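Glucanase (PDB 5GXX) probably hydrolyses beta-1,4-glucosidic bonds within cellulose, as a family 9 endoglucanase of the Clostridium thermocellum cellulosome. Local coordinates at residues 441-446 and 471-476; 33-38 and 124-129; 5-10 and 338-343; 345-350 and 396-401. The protein carries 1 engineered substitution. All coordinates share one frame; numbering follows the deposited sequence.

Contact 1: residues 441-446 and 471-476; sequences EQRDDE and SSWPAR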
loop_
_atom_site.group_PDB
_atom_site.type_symbol
_atom_site.label_atom_id
_atom_site.label_comp_id
_atom_site.label_asym_id
_atom_site.label_seq_id
_atom_site.Cartn_x
_atom_site.Cartn_y
_atom_site.Cartn_z
ATOM N N GLU A 441 24.782 -26.355 17.185
ATOM C CA GLU A 441 24.888 -25.432 16.062
ATOM C C GLU A 441 25.394 -24.065 16.501
ATOM O O GLU A 441 25.165 -23.644 17.635
ATOM C CB GLU A 441 23.516 -25.265 15.393
ATOM C CG GLU A 441 23.121 -26.516 14.619
ATOM C CD GLU A 441 21.757 -26.441 13.938
ATOM O OE1 GLU A 441 20.981 -25.477 14.129
ATOM O OE2 GLU A 441 21.452 -27.379 13.179
ATOM N N GLN A 442 26.084 -23.397 15.582
ATOM C CA GLN A 442 26.347 -21.966 15.685
ATOM C C GLN A 442 25.029 -21.226 15.494
ATOM O O GLN A 442 24.360 -21.399 14.478
ATOM C CB GLN A 442 27.339 -21.546 14.592
ATOM C CG GLN A 442 27.707 -20.061 14.589
ATOM C CD GLN A 442 28.264 -19.580 15.917
ATOM O OE1 GLN A 442 27.687 -18.700 16.559
ATOM N NE2 GLN A 442 29.384 -20.162 16.341
ATOM N N ARG A 443 24.641 -20.416 16.470
ATOM C CA ARG A 443 23.406 -19.653 16.356
ATOM C C ARG A 443 23.689 -18.229 15.891
ATOM O O ARG A 443 24.830 -17.755 15.941
ATOM C CB ARG A 443 22.636 -19.661 17.677
ATOM C CG ARG A 443 22.315 -21.078 18.144
ATOM C CD ARG A 443 21.540 -21.098 19.436
ATOM N NE ARG A 443 21.243 -22.480 19.811
ATOM C CZ ARG A 443 20.397 -22.841 20.772
ATOM N NH1 ARG A 443 19.752 -21.928 21.484
ATOM N NH2 ARG A 443 20.178 -24.125 21.005
ATOM N N ASP A 444 22.661 -17.589 15.344
ATOM C CA ASP A 444 22.746 -16.155 15.108
ATOM C C ASP A 444 21.665 -15.477 15.944
ATOM O O ASP A 444 21.011 -16.141 16.753
ATOM C CB ASP A 444 22.814 -15.777 13.615
ATOM C CG ASP A 444 21.824 -16.531 12.739
ATOM O OD1 ASP A 444 20.732 -16.906 13.215
ATOM O OD2 ASP A 444 22.130 -16.710 11.540
ATOM N N ASP A 445 21.525 -14.159 15.821
ATOM C CA ASP A 445 20.618 -13.416 16.699
ATOM C C ASP A 445 19.145 -13.650 16.376
ATOM O O ASP A 445 18.759 -13.749 15.206
ATOM C CB ASP A 445 20.980 -11.927 16.693
ATOM C CG ASP A 445 22.329 -11.645 17.343
ATOM O OD1 ASP A 445 22.714 -12.310 18.333
ATOM O OD2 ASP A 445 23.008 -10.716 16.856
ATOM N N GLU A 446 18.349 -13.830 17.422
ATOM C CA GLU A 446 16.928 -14.156 17.267
ATOM C C GLU A 446 15.967 -12.994 17.524
ATOM O O GLU A 446 15.205 -12.600 16.639
ATOM C CB GLU A 446 16.552 -15.365 18.122
ATOM C CG GLU A 446 17.266 -16.648 17.712
ATOM C CD GLU A 446 16.903 -17.811 18.604
ATOM O OE1 GLU A 446 17.309 -17.843 19.782
ATOM O OE2 GLU A 446 16.209 -18.730 18.111
ATOM N N SER A 471 13.533 -15.808 15.376
ATOM C CA SER A 471 13.877 -17.027 16.129
ATOM C C SER A 471 13.973 -18.278 15.263
ATOM O O SER A 471 13.323 -18.371 14.227
ATOM C CB SER A 471 12.905 -17.252 17.291
ATOM O OG SER A 471 11.565 -17.406 16.836
ATOM N N SER A 472 14.788 -19.228 15.702
ATOM C CA SER A 472 15.044 -20.442 14.921
ATOM C C SER A 472 15.563 -21.611 15.762
ATOM O O SER A 472 15.611 -22.728 15.242
ATOM C CB SER A 472 15.992 -20.155 13.751
ATOM O OG SER A 472 15.674 -20.963 12.630
ATOM N N TRP A 473 15.928 -21.390 17.031
ATOM C CA TRP A 473 16.475 -22.473 17.867
ATOM C C TRP A 473 15.665 -22.717 19.139
ATOM O O TRP A 473 16.167 -22.496 20.243
ATOM C CB TRP A 473 17.936 -22.188 18.249
ATOM C CG TRP A 473 18.880 -22.327 17.121
ATOM C CD1 TRP A 473 19.564 -23.450 16.763
ATOM C CD2 TRP A 473 19.264 -21.306 16.197
ATOM N NE1 TRP A 473 20.357 -23.190 15.672
ATOM C CE2 TRP A 473 20.191 -21.881 15.300
ATOM C CE3 TRP A 473 18.911 -19.957 16.044
ATOM C CZ2 TRP A 473 20.763 -21.159 14.257
ATOM C CZ3 TRP A 473 19.490 -19.234 15.013
ATOM C CH2 TRP A 473 20.411 -19.840 14.131
ATOM N N PRO A 474 14.400 -23.154 19.010
ATOM C CA PRO A 474 13.614 -23.309 17.791
ATOM C C PRO A 474 12.849 -22.022 17.496
ATOM O O PRO A 474 12.711 -21.155 18.373
ATOM C CB PRO A 474 12.612 -24.396 18.178
ATOM C CG PRO A 474 12.354 -24.144 19.663
ATOM C CD PRO A 474 13.646 -23.576 20.204
ATOM N N ALA A 475 12.306 -21.906 16.288
ATOM C CA ALA A 475 11.366 -20.814 16.033
ATOM C C ALA A 475 10.315 -20.788 17.140
ATOM O O ALA A 475 9.865 -21.841 17.586
ATOM C CB ALA A 475 10.697 -20.998 14.663
ATOM N N ARG A 476 9.940 -19.603 17.634
ATOM C CA ARG A 476 9.056 -19.550 18.793
ATOM C C ARG A 476 8.437 -18.172 18.910
ATOM O O ARG A 476 8.839 -17.246 18.211
ATOM C CB ARG A 476 9.807 -19.914 20.088
ATOM C CG ARG A 476 10.950 -18.985 20.438
ATOM C CD ARG A 476 11.839 -19.550 21.567
ATOM N NE ARG A 476 12.939 -18.651 21.909
ATOM C CZ ARG A 476 14.059 -18.518 21.202
ATOM N NH1 ARG A 476 14.273 -19.236 20.101
ATOM N NH2 ARG A 476 14.989 -17.671 21.611
HETATM O O HOH W 1 17.501 -20.100 21.424
#
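The indole of Trp473 lies between Arg443 on one face and the CB of its own neighbour Ser472 on the other. Arg443 CG sits 3.6 Å from the centroid of the Trp473 five-membered ring, a CH-pi contact; the arginine chain, extended from CG to NE, then runs back over the indole until its guanidinium, 16° from parallel to the ring, covers Trp473 CB. Carboxylates line the rim. Trp473 NE1 donates to the anti lone pair of Glu441 OE1 (2.8 Å) in a bent bond (143°), the oxygen, shared with His382, being tilted out of the indole plane. Asp444 OD1, in a salt bridge with Arg381, meets the Trp473 edge 3.1 Å from CH2. A second grip centres on Glu446 OE2, which accepts from Ser472 N (2.8 Å, 172°), Trp473 N and Arg476 NH1. Arg476 forms an end-on salt bridge with Glu446: NH1 to OE2 (2.8 Å) and NH2 to OE1 (3.0 Å), both from above the carboxylate plane. With three donors on one oxygen, Glu446 probably stays ionised. Arg443 is itself paired with Glu33. The contact joins the linker between helix 412-429 and strand 447-456 to the loop between strands 460-469 and 481-488, where the catalytic module meets the beta-rich module.

Contact 2: residues 33-38 and 124-129; sequences EWRGDA and SAEVIE
Glu126 OE2 is gripped by two donors of the 33-38 loop, Arg35 NE and Gly36 N, each at 2.8 Å. They come from opposite faces of the carboxylate plane, the arginine on the syn side and the glycine amide on the anti side, and both bonds are nearly straight (165° and 168°). The Arg35–Glu126 pair is a salt bridge made through NE, with the carboxylate at the guanidinium edge. Arg35 folds at chi2 and chi3 to present that edge, while its NH1 is held by the backbone carbonyls of Cys20 and Gln22. A bend at chi2 (79°) swings the Glu126 carboxylate toward Arg35 NE and Gly36 N; its CG packs 3.6 Å from Asp37 O. The other oxygen, OE1, accepts a hydrogen bond from a water 2.6 Å away that also donates to Trp34 O, so each carboxylate oxygen has a donor. Beside these polar bonds, Ala38 CB meets Ala125 CB at 3.8 Å, a small apolar patch where the backbones come close. Thr365 of helix 364-367 also touches both Arg35 and Glu126. Here a buried arginine and the Glu126 carboxylate, just ahead of the short helix 128-131, pin a long loop within the family 9 catalytic module.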
loop_
_atom_site.group_PDB
_atom_site.type_symbol
_atom_site.label_atom_id
_atom_site.label_comp_id
_atom_site.label_asym_id
_atom_site.label_seq_id
_atom_site.Cartn_x
_atom_site.Cartn_y
_atom_site.Cartn_z
ATOM N N GLU A 33 17.742 -29.589 18.395
ATOM C CA GLU A 33 17.737 -28.369 19.204
ATOM C C GLU A 33 16.889 -27.289 18.561
ATOM O O GLU A 33 16.361 -26.424 19.268
ATOM C CB GLU A 33 19.165 -27.843 19.428
ATOM C CG GLU A 33 19.872 -27.419 18.159
ATOM C CD GLU A 33 21.236 -26.829 18.451
ATOM O OE1 GLU A 33 21.314 -25.940 19.329
ATOM O OE2 GLU A 33 22.222 -27.242 17.811
ATOM N N TRP A 34 16.753 -27.356 17.240
ATOM C CA TRP A 34 15.954 -26.375 16.497
ATOM C C TRP A 34 14.517 -26.823 16.233
ATOM O O TRP A 34 13.834 -26.223 15.390
ATOM C CB TRP A 34 16.643 -26.041 15.175
ATOM C CG TRP A 34 17.116 -27.226 14.363
ATOM C CD1 TRP A 34 18.307 -27.889 14.491
ATOM C CD2 TRP A 34 16.403 -27.880 13.300
ATOM N NE1 TRP A 34 18.383 -28.902 13.562
ATOM C CE2 TRP A 34 17.242 -28.906 12.806
ATOM C CE3 TRP A 34 15.159 -27.670 12.688
ATOM C CZ2 TRP A 34 16.866 -29.739 11.748
ATOM C CZ3 TRP A 34 14.783 -28.500 11.626
ATOM C CH2 TRP A 34 15.637 -29.527 11.176
ATOM N N ARG A 35 14.044 -27.862 16.918
ATOM C CA ARG A 35 12.634 -28.232 16.837
ATOM C C ARG A 35 11.990 -28.138 18.213
ATOM O O ARG A 35 12.547 -28.617 19.202
ATOM C CB ARG A 35 12.430 -29.644 16.284
ATOM C CG ARG A 35 12.697 -29.855 14.778
ATOM C CD ARG A 35 11.840 -28.978 13.845
ATOM N NE ARG A 35 10.505 -28.810 14.421
ATOM C CZ ARG A 35 9.610 -29.796 14.492
ATOM N NH1 ARG A 35 9.829 -30.972 13.902
ATOM N NH2 ARG A 35 8.459 -29.601 15.140
ATOM N N GLY A 36 10.811 -27.520 18.270
ATOM C CA GLY A 36 9.985 -27.514 19.471
ATOM C C GLY A 36 8.603 -28.040 19.118
ATOM O O GLY A 36 8.360 -28.357 17.951
ATOM N N ASP A 37 7.693 -28.078 20.097
ATOM C CA ASP A 37 6.287 -28.417 19.856
ATOM C C ASP A 37 5.738 -27.512 18.756
ATOM O O ASP A 37 6.003 -26.299 18.722
ATOM C CB ASP A 37 5.439 -28.236 21.123
ATOM C CG ASP A 37 5.721 -29.282 22.180
ATOM O OD1 ASP A 37 6.373 -30.306 21.891
ATOM O OD2 ASP A 37 5.293 -29.069 23.338
ATOM N N ALA A 38 5.015 -28.135 17.833
ATOM C CA ALA A 38 4.448 -27.421 16.694
ATOM C C ALA A 38 3.107 -28.051 16.345
ATOM O O ALA A 38 2.842 -29.202 16.683
ATOM C CB ALA A 38 5.403 -27.469 15.489
ATOM N N SER A 124 8.814 -21.803 9.447
ATOM C CA SER A 124 9.106 -22.871 10.396
ATOM C C SER A 124 7.844 -23.448 11.034
ATOM O O SER A 124 6.876 -22.722 11.310
ATOM C CB SER A 124 10.066 -22.355 11.475
ATOM O OG SER A 124 11.314 -22.005 10.882
ATOM N N ALA A 125 7.879 -24.756 11.274
ATOM C CA ALA A 125 6.771 -25.501 11.859
ATOM C C ALA A 125 6.139 -24.810 13.068
ATOM O O ALA A 125 4.918 -24.722 13.178
ATOM C CB ALA A 125 7.247 -26.910 12.265
ATOM N N GLU A 126 6.983 -24.316 13.969
ATOM C CA GLU A 126 6.517 -23.830 15.264
ATOM C C GLU A 126 5.682 -22.550 15.189
ATOM O O GLU A 126 5.007 -22.198 16.167
ATOM C CB GLU A 126 7.704 -23.598 16.194
ATOM C CG GLU A 126 8.498 -24.840 16.608
ATOM C CD GLU A 126 9.480 -25.335 15.554
ATOM O OE1 GLU A 126 9.700 -24.664 14.513
ATOM O OE2 GLU A 126 10.024 -26.451 15.780
ATOM N N VAL A 127 5.739 -21.854 14.059
ATOM C CA VAL A 127 4.997 -20.595 13.926
ATOM C C VAL A 127 3.875 -20.659 12.886
ATOM O O VAL A 127 3.194 -19.657 12.667
ATOM C CB VAL A 127 5.940 -19.388 13.658
ATOM C CG1 VAL A 127 6.880 -19.188 14.861
ATOM C CG2 VAL A 127 6.716 -19.582 12.369
ATOM N N ILE A 128 3.631 -21.818 12.278
ATOM C CA ILE A 128 2.646 -21.907 11.179
ATOM C C ILE A 128 1.207 -21.553 11.587
ATOM O O ILE A 128 0.424 -21.084 10.753
ATOM C CB ILE A 128 2.695 -23.276 10.432
ATOM C CG1 ILE A 128 1.990 -23.175 9.070
ATOM C CG2 ILE A 128 2.084 -24.375 11.281
ATOM C CD1 ILE A 128 2.242 -24.372 8.162
ATOM N N GLU A 129 0.849 -21.765 12.851
ATOM C CA GLU A 129 -0.502 -21.446 13.308
ATOM C C GLU A 129 -0.787 -19.946 13.356
ATOM O O GLU A 129 -1.953 -19.554 13.384
ATOM C CB GLU A 129 -0.794 -22.111 14.656
ATOM C CG GLU A 129 -0.789 -23.632 14.555
ATOM C CD GLU A 129 -0.984 -24.328 15.891
ATOM O OE1 GLU A 129 -0.641 -23.746 16.944
ATOM O OE2 GLU A 129 -1.446 -25.484 15.880
HETATM O O HOH W 2 12.267 -24.107 14.374
HETATM O O HOH W 3 4.081 -24.299 18.559
#

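Contact 3: residues 5-10 and 338-343; sequences YNYAEA and YALGSN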
loop_
_atom_site.group_PDB
_atom_site.type_symbol
_atom_site.label_atom_id
_atom_site.label_comp_id
_atom_site.label_asym_id
_atom_site.label_seq_id
_atom_site.Cartn_x
_atom_site.Cartn_y
_atom_site.Cartn_z
ATOM N N TYR A 5 31.842 -47.123 3.131
ATOM C CA TYR A 5 31.401 -45.932 3.845
ATOM C C TYR A 5 31.167 -46.387 5.268
ATOM O O TYR A 5 31.039 -47.583 5.530
ATOM C CB TYR A 5 30.111 -45.347 3.230
ATOM C CG TYR A 5 30.360 -44.839 1.827
ATOM C CD1 TYR A 5 30.941 -43.591 1.620
ATOM C CD2 TYR A 5 30.087 -45.637 0.718
ATOM C CE1 TYR A 5 31.218 -43.139 0.354
ATOM C CE2 TYR A 5 30.374 -45.182 -0.578
ATOM C CZ TYR A 5 30.952 -43.938 -0.737
ATOM O OH TYR A 5 31.254 -43.470 -1.989
ATOM N N ASN A 6 31.084 -45.417 6.175
ATOM C CA ASN A 6 30.644 -45.708 7.529
ATOM C C ASN A 6 29.121 -45.796 7.529
ATOM O O ASN A 6 28.442 -44.796 7.742
ATOM C CB ASN A 6 31.135 -44.646 8.514
ATOM C CG ASN A 6 30.828 -45.014 9.957
ATOM O OD1 ASN A 6 30.032 -45.912 10.241
ATOM N ND2 ASN A 6 31.467 -44.303 10.878
ATOM N N TYR A 7 28.616 -46.987 7.224
ATOM C CA TYR A 7 27.180 -47.242 7.146
ATOM C C TYR A 7 26.483 -47.048 8.486
ATOM O O TYR A 7 25.327 -46.639 8.505
ATOM C CB TYR A 7 26.861 -48.638 6.597
ATOM C CG TYR A 7 27.442 -48.885 5.218
ATOM C CD1 TYR A 7 26.925 -48.235 4.093
ATOM C CD2 TYR A 7 28.488 -49.792 5.042
ATOM C CE1 TYR A 7 27.458 -48.479 2.833
ATOM C CE2 TYR A 7 29.030 -50.036 3.781
ATOM C CZ TYR A 7 28.526 -49.364 2.693
ATOM O OH TYR A 7 29.063 -49.629 1.452
ATOM N N ALA A 8 27.186 -47.296 9.593
ATOM C CA ALA A 8 26.615 -47.039 10.916
ATOM C C ALA A 8 26.320 -45.560 11.135
ATOM O O ALA A 8 25.282 -45.210 11.688
ATOM C CB ALA A 8 27.527 -47.559 12.035
ATOM N N GLU A 9 27.242 -44.698 10.713
ATOM C CA GLU A 9 27.023 -43.248 10.824
ATOM C C GLU A 9 25.909 -42.805 9.880
ATOM O O GLU A 9 25.057 -42.002 10.254
ATOM C CB GLU A 9 28.296 -42.444 10.543
ATOM C CG GLU A 9 28.109 -40.936 10.709
ATOM C CD GLU A 9 29.311 -40.159 10.215
ATOM O OE1 GLU A 9 30.446 -40.643 10.427
ATOM O OE2 GLU A 9 29.135 -39.072 9.628
ATOM N N ALA A 10 25.904 -43.328 8.656
ATOM C CA ALA A 10 24.793 -43.049 7.739
ATOM C C ALA A 10 23.443 -43.440 8.346
ATOM O O ALA A 10 22.458 -42.692 8.284
ATOM C CB ALA A 10 25.015 -43.780 6.439
ATOM N N TYR A 338 26.136 -45.311 -4.336
ATOM C CA TYR A 338 25.934 -44.130 -5.172
ATOM C C TYR A 338 25.386 -42.978 -4.339
ATOM O O TYR A 338 25.897 -41.865 -4.381
ATOM C CB TYR A 338 25.004 -44.426 -6.357
ATOM C CG TYR A 338 24.877 -43.280 -7.338
ATOM C CD1 TYR A 338 24.222 -42.110 -6.983
ATOM C CD2 TYR A 338 25.456 -43.340 -8.600
ATOM C CE1 TYR A 338 24.105 -41.040 -7.863
ATOM C CE2 TYR A 338 25.340 -42.281 -9.490
ATOM C CZ TYR A 338 24.631 -41.147 -9.127
ATOM O OH TYR A 338 24.527 -40.043 -9.949
ATOM N N ALA A 339 24.362 -43.257 -3.536
ATOM C CA ALA A 339 23.771 -42.225 -2.671
ATOM C C ALA A 339 24.748 -41.616 -1.663
ATOM O O ALA A 339 24.618 -40.448 -1.279
ATOM C CB ALA A 339 22.565 -42.816 -1.950
ATOM N N LEU A 340 25.730 -42.412 -1.232
ATOM C CA LEU A 340 26.683 -41.981 -0.195
ATOM C C LEU A 340 27.940 -41.334 -0.755
ATOM O O LEU A 340 28.693 -40.708 0.001
ATOM C CB LEU A 340 27.058 -43.168 0.704
ATOM C CG LEU A 340 25.930 -43.868 1.473
ATOM C CD1 LEU A 340 26.428 -44.973 2.392
ATOM C CD2 LEU A 340 25.078 -42.897 2.308
ATOM N N GLY A 341 28.167 -41.476 -2.060
ATOM C CA GLY A 341 29.266 -40.772 -2.711
ATOM C C GLY A 341 29.970 -41.484 -3.850
ATOM O O GLY A 341 30.913 -40.925 -4.407
ATOM N N SER A 342 29.527 -42.690 -4.199
ATOM C CA SER A 342 30.113 -43.425 -5.329
ATOM C C SER A 342 29.449 -43.028 -6.640
ATOM O O SER A 342 28.649 -43.782 -7.208
ATOM C CB SER A 342 30.025 -44.933 -5.119
ATOM O OG SER A 342 30.772 -45.287 -3.964
ATOM N N ASN A 343 29.805 -41.836 -7.103
ATOM C CA ASN A 343 29.132 -41.236 -8.245
ATOM C C ASN A 343 30.106 -40.278 -8.922
ATOM O O ASN A 343 31.231 -40.126 -8.441
ATOM C CB ASN A 343 27.829 -40.576 -7.755
ATOM C CG ASN A 343 28.065 -39.525 -6.695
ATOM O OD1 ASN A 343 28.834 -38.582 -6.907
ATOM N ND2 ASN A 343 27.397 -39.661 -5.556
HETATM O O HOH W 4 33.137 -41.725 -2.652
#
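The tight part of this contact is the packing of Leu340 against the face of Tyr5. Leu340 CB lies over the centre of the Tyr5 ring, 3.8 Å from its centroid and 8° off the normal, a CH-pi contact, and the two side chains run past each other in opposite directions. With its CG beside the backbone N (chi1 -60°) and an extended chi2, Leu340 sends CD1 back toward the root of the tyrosine, 3.8 Å from Tyr5 CB. The same methyl meets Tyr7 CE1 at 3.7 Å, and CD2 approaches Ala10 CB at 4.2 Å, so both branches are occupied by the first turn of helix 7-20. Phe418 of helix 412-429 also packs on Leu340. The other side, at the Tyr5 hydroxyl, is polar and reached by water, with Tyr5 and Ser342 partly exposed. Tyr5 OH and Ser342 OG share a 2.7 Å hydrogen bond, the serine oxygen meeting the ring edge in its plane. A water lies 2.7 Å from Tyr5 OH. Two helix ends thus meet: Asn6 caps the N-terminus of helix 7-20 by accepting from Glu9 N, and Gly341, with positive phi, closes helix 322-340 in a Schellman motif. Such packing of terminal turns belongs to the helical catalytic module of family 9, an (alpha/alpha)6 barrel.

Contact 4: residues 345-350 and 396-401; sequences DNRSYV and DSYEDN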
loop_
_atom_site.group_PDB
_atom_site.type_symbol
_atom_site.label_atom_id
_atom_site.label_comp_id
_atom_site.label_asym_id
_atom_site.label_seq_id
_atom_site.Cartn_x
_atom_site.Cartn_y
_atom_site.Cartn_z
ATOM N N ASP A 345 30.516 -37.210 -9.111
ATOM C CA ASP A 345 30.943 -36.052 -8.325
ATOM C C ASP A 345 31.606 -36.411 -6.997
ATOM O O ASP A 345 32.051 -35.524 -6.242
ATOM C CB ASP A 345 29.784 -35.072 -8.128
ATOM C CG ASP A 345 29.453 -34.301 -9.390
ATOM O OD1 ASP A 345 30.405 -33.921 -10.119
ATOM O OD2 ASP A 345 28.255 -34.054 -9.643
ATOM N N ASN A 346 31.688 -37.713 -6.734
ATOM C CA ASN A 346 32.240 -38.232 -5.490
ATOM C C ASN A 346 31.587 -37.625 -4.249
ATOM O O ASN A 346 32.240 -37.387 -3.232
ATOM C CB ASN A 346 33.751 -38.011 -5.440
ATOM C CG ASN A 346 34.485 -39.278 -5.099
ATOM O OD1 ASN A 346 34.554 -39.672 -3.935
ATOM N ND2 ASN A 346 34.990 -39.959 -6.125
ATOM N N ARG A 347 30.282 -37.393 -4.322
ATOM C CA ARG A 347 29.625 -36.594 -3.292
ATOM C C ARG A 347 28.427 -37.287 -2.686
ATOM O O ARG A 347 27.691 -37.983 -3.375
ATOM C CB ARG A 347 29.238 -35.201 -3.790
ATOM C CG ARG A 347 28.209 -35.114 -4.893
ATOM C CD ARG A 347 26.773 -34.946 -4.362
ATOM N NE ARG A 347 26.665 -33.769 -3.494
ATOM C CZ ARG A 347 26.674 -32.506 -3.924
ATOM N NH1 ARG A 347 26.738 -32.207 -5.219
ATOM N NH2 ARG A 347 26.606 -31.525 -3.035
ATOM N N SER A 348 28.262 -37.112 -1.385
ATOM C CA SER A 348 27.087 -37.609 -0.703
ATOM C C SER A 348 25.839 -36.847 -1.125
ATOM O O SER A 348 25.888 -35.635 -1.344
ATOM C CB SER A 348 27.307 -37.453 0.799
ATOM O OG SER A 348 26.098 -37.730 1.480
ATOM N N TYR A 349 24.748 -37.605 -1.256
ATOM C CA TYR A 349 23.383 -37.088 -1.429
ATOM C C TYR A 349 22.561 -37.148 -0.145
ATOM O O TYR A 349 21.335 -37.001 -0.180
ATOM C CB TYR A 349 22.696 -37.856 -2.567
ATOM C CG TYR A 349 23.210 -37.400 -3.924
ATOM C CD1 TYR A 349 22.803 -36.181 -4.447
ATOM C CD2 TYR A 349 24.102 -38.168 -4.677
ATOM C CE1 TYR A 349 23.265 -35.727 -5.678
ATOM C CE2 TYR A 349 24.583 -37.715 -5.932
ATOM C CZ TYR A 349 24.146 -36.486 -6.423
ATOM O OH TYR A 349 24.574 -35.993 -7.642
ATOM N N VAL A 350 23.258 -37.300 0.979
ATOM C CA VAL A 350 22.637 -37.374 2.300
ATOM C C VAL A 350 23.097 -36.136 3.071
ATOM O O VAL A 350 24.297 -35.955 3.327
ATOM C CB VAL A 350 23.014 -38.668 3.060
ATOM C CG1 VAL A 350 22.435 -38.667 4.481
ATOM C CG2 VAL A 350 22.605 -39.922 2.273
ATOM N N ASP A 396 23.172 -37.810 -14.457
ATOM C CA ASP A 396 23.951 -37.602 -13.217
ATOM C C ASP A 396 24.104 -36.129 -12.827
ATOM O O ASP A 396 24.836 -35.835 -11.882
ATOM C CB ASP A 396 25.346 -38.270 -13.267
ATOM C CG ASP A 396 25.277 -39.787 -13.427
ATOM O OD1 ASP A 396 24.891 -40.495 -12.479
ATOM O OD2 ASP A 396 25.589 -40.315 -14.511
ATOM N N SER A 397 23.418 -35.213 -13.506
ATOM C CA SER A 397 23.603 -33.800 -13.194
ATOM C C SER A 397 22.842 -33.400 -11.937
ATOM O O SER A 397 21.770 -33.907 -11.613
ATOM C CB SER A 397 23.234 -32.902 -14.381
ATOM O OG SER A 397 21.838 -32.903 -14.579
ATOM N N TYR A 398 23.393 -32.417 -11.241
ATOM C CA TYR A 398 22.843 -31.966 -9.975
ATOM C C TYR A 398 23.503 -30.657 -9.560
ATOM O O TYR A 398 24.711 -30.468 -9.760
ATOM C CB TYR A 398 23.044 -33.065 -8.910
ATOM C CG TYR A 398 22.716 -32.641 -7.497
ATOM C CD1 TYR A 398 21.423 -32.737 -7.009
ATOM C CD2 TYR A 398 23.691 -32.067 -6.684
ATOM C CE1 TYR A 398 21.110 -32.325 -5.704
ATOM C CE2 TYR A 398 23.394 -31.630 -5.409
ATOM C CZ TYR A 398 22.105 -31.763 -4.923
ATOM O OH TYR A 398 21.820 -31.345 -3.640
ATOM N N GLU A 399 22.681 -29.784 -8.977
ATOM C CA GLU A 399 23.185 -28.615 -8.249
ATOM C C GLU A 399 22.365 -28.472 -6.979
ATOM O O GLU A 399 21.137 -28.644 -6.983
ATOM C CB GLU A 399 23.065 -27.334 -9.084
ATOM C CG GLU A 399 23.912 -27.273 -10.350
ATOM C CD GLU A 399 25.414 -27.186 -10.112
ATOM O OE1 GLU A 399 25.854 -26.837 -8.992
ATOM O OE2 GLU A 399 26.168 -27.455 -11.073
ATOM N N ASP A 400 23.075 -28.136 -5.905
ATOM C CA ASP A 400 22.512 -27.948 -4.579
ATOM C C ASP A 400 21.861 -26.569 -4.506
ATOM O O ASP A 400 22.549 -25.565 -4.298
ATOM C CB ASP A 400 23.669 -28.065 -3.579
ATOM C CG ASP A 400 23.237 -27.965 -2.134
ATOM O OD1 ASP A 400 22.042 -28.185 -1.846
ATOM O OD2 ASP A 400 24.135 -27.660 -1.305
ATOM N N ASN A 401 20.548 -26.522 -4.708
ATOM C CA ASN A 401 19.829 -25.267 -4.873
ATOM C C ASN A 401 18.485 -25.433 -4.164
ATOM O O ASN A 401 17.747 -26.394 -4.428
ATOM C CB ASN A 401 19.678 -25.030 -6.382
ATOM C CG ASN A 401 18.819 -23.832 -6.730
ATOM O OD1 ASN A 401 18.332 -23.108 -5.861
ATOM N ND2 ASN A 401 18.624 -23.625 -8.032
HETATM O O HOH W 5 27.234 -36.253 -10.825
HETATM O O HOH W 6 27.633 -30.998 -8.404
#
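Tyr349 points its edge at the face of Tyr398 in a T-shaped aromatic pair, the centroids 5.0 Å apart and the planes at 86°. Tyr349 CE1 does the touching: it stands over the centre of the Tyr398 ring, 3.6 Å from CG, and the Tyr349 hydroxyl oxygen continues past it to lie 3.5 Å from Tyr398 CB. In Tyr398, chi1 near 180° carries the ring toward Tyr349, and chi2 (87°) turns its face to it. The cationic contact is of another kind. Arg347 NH1 comes to the rim of Tyr398, 3.4 Å from CD2, near the plane of the ring, while Tyr398 CE2 lies over one face of the guanidinium, offset from its centre. The two planes stand 77° apart, so this is no cation-pi stack. Bends at chi2 and chi3 fold Arg347 back on its own segment, where NE donates to Ser348 O at 3.0 Å and CD rests over a face of Tyr349.

Polar links between the segments run through water. One water donates to both Asp345 OD2 and Asp396 O, each at 2.7 Å. The outer ends of the residues are held from elsewhere: Tyr398 OH by Asn408, and Asp396 OD1 by Tyr338 and Thr289. The chemistry implies a mostly aromatic join between two loops, in which the edge-to-face pair is the main direct contact, with direct polar bonds kept within each loop or sent to its surroundings; the water-bridged Asp345 carboxylate lies toward solvent.

How the contacts relate
The four contacts form two touching pairs. Contacts 1 and 2, centres 11 Å apart, are joined by the Arg443–Glu33 salt bridge and by the Glu441 backbone N on Glu33. Contacts 3 and 4, centres 13 Å apart, meet through Tyr338 OH on Asp396 OD1 and through Ala339 O with Tyr349 N. Between the pairs the centres are 28 to 30 Å apart. Contact 3 ties the start of the chain to the end of helix 322-340 and so encloses contact 2 in sequence; contact 4 and then contact 1 follow. Contacts 2, 3 and 4 thus tie together the family 9 catalytic module; contact 1 fastens the connecting loop to the beta-sheet module, and through Glu33 of contact 2 the two modules meet.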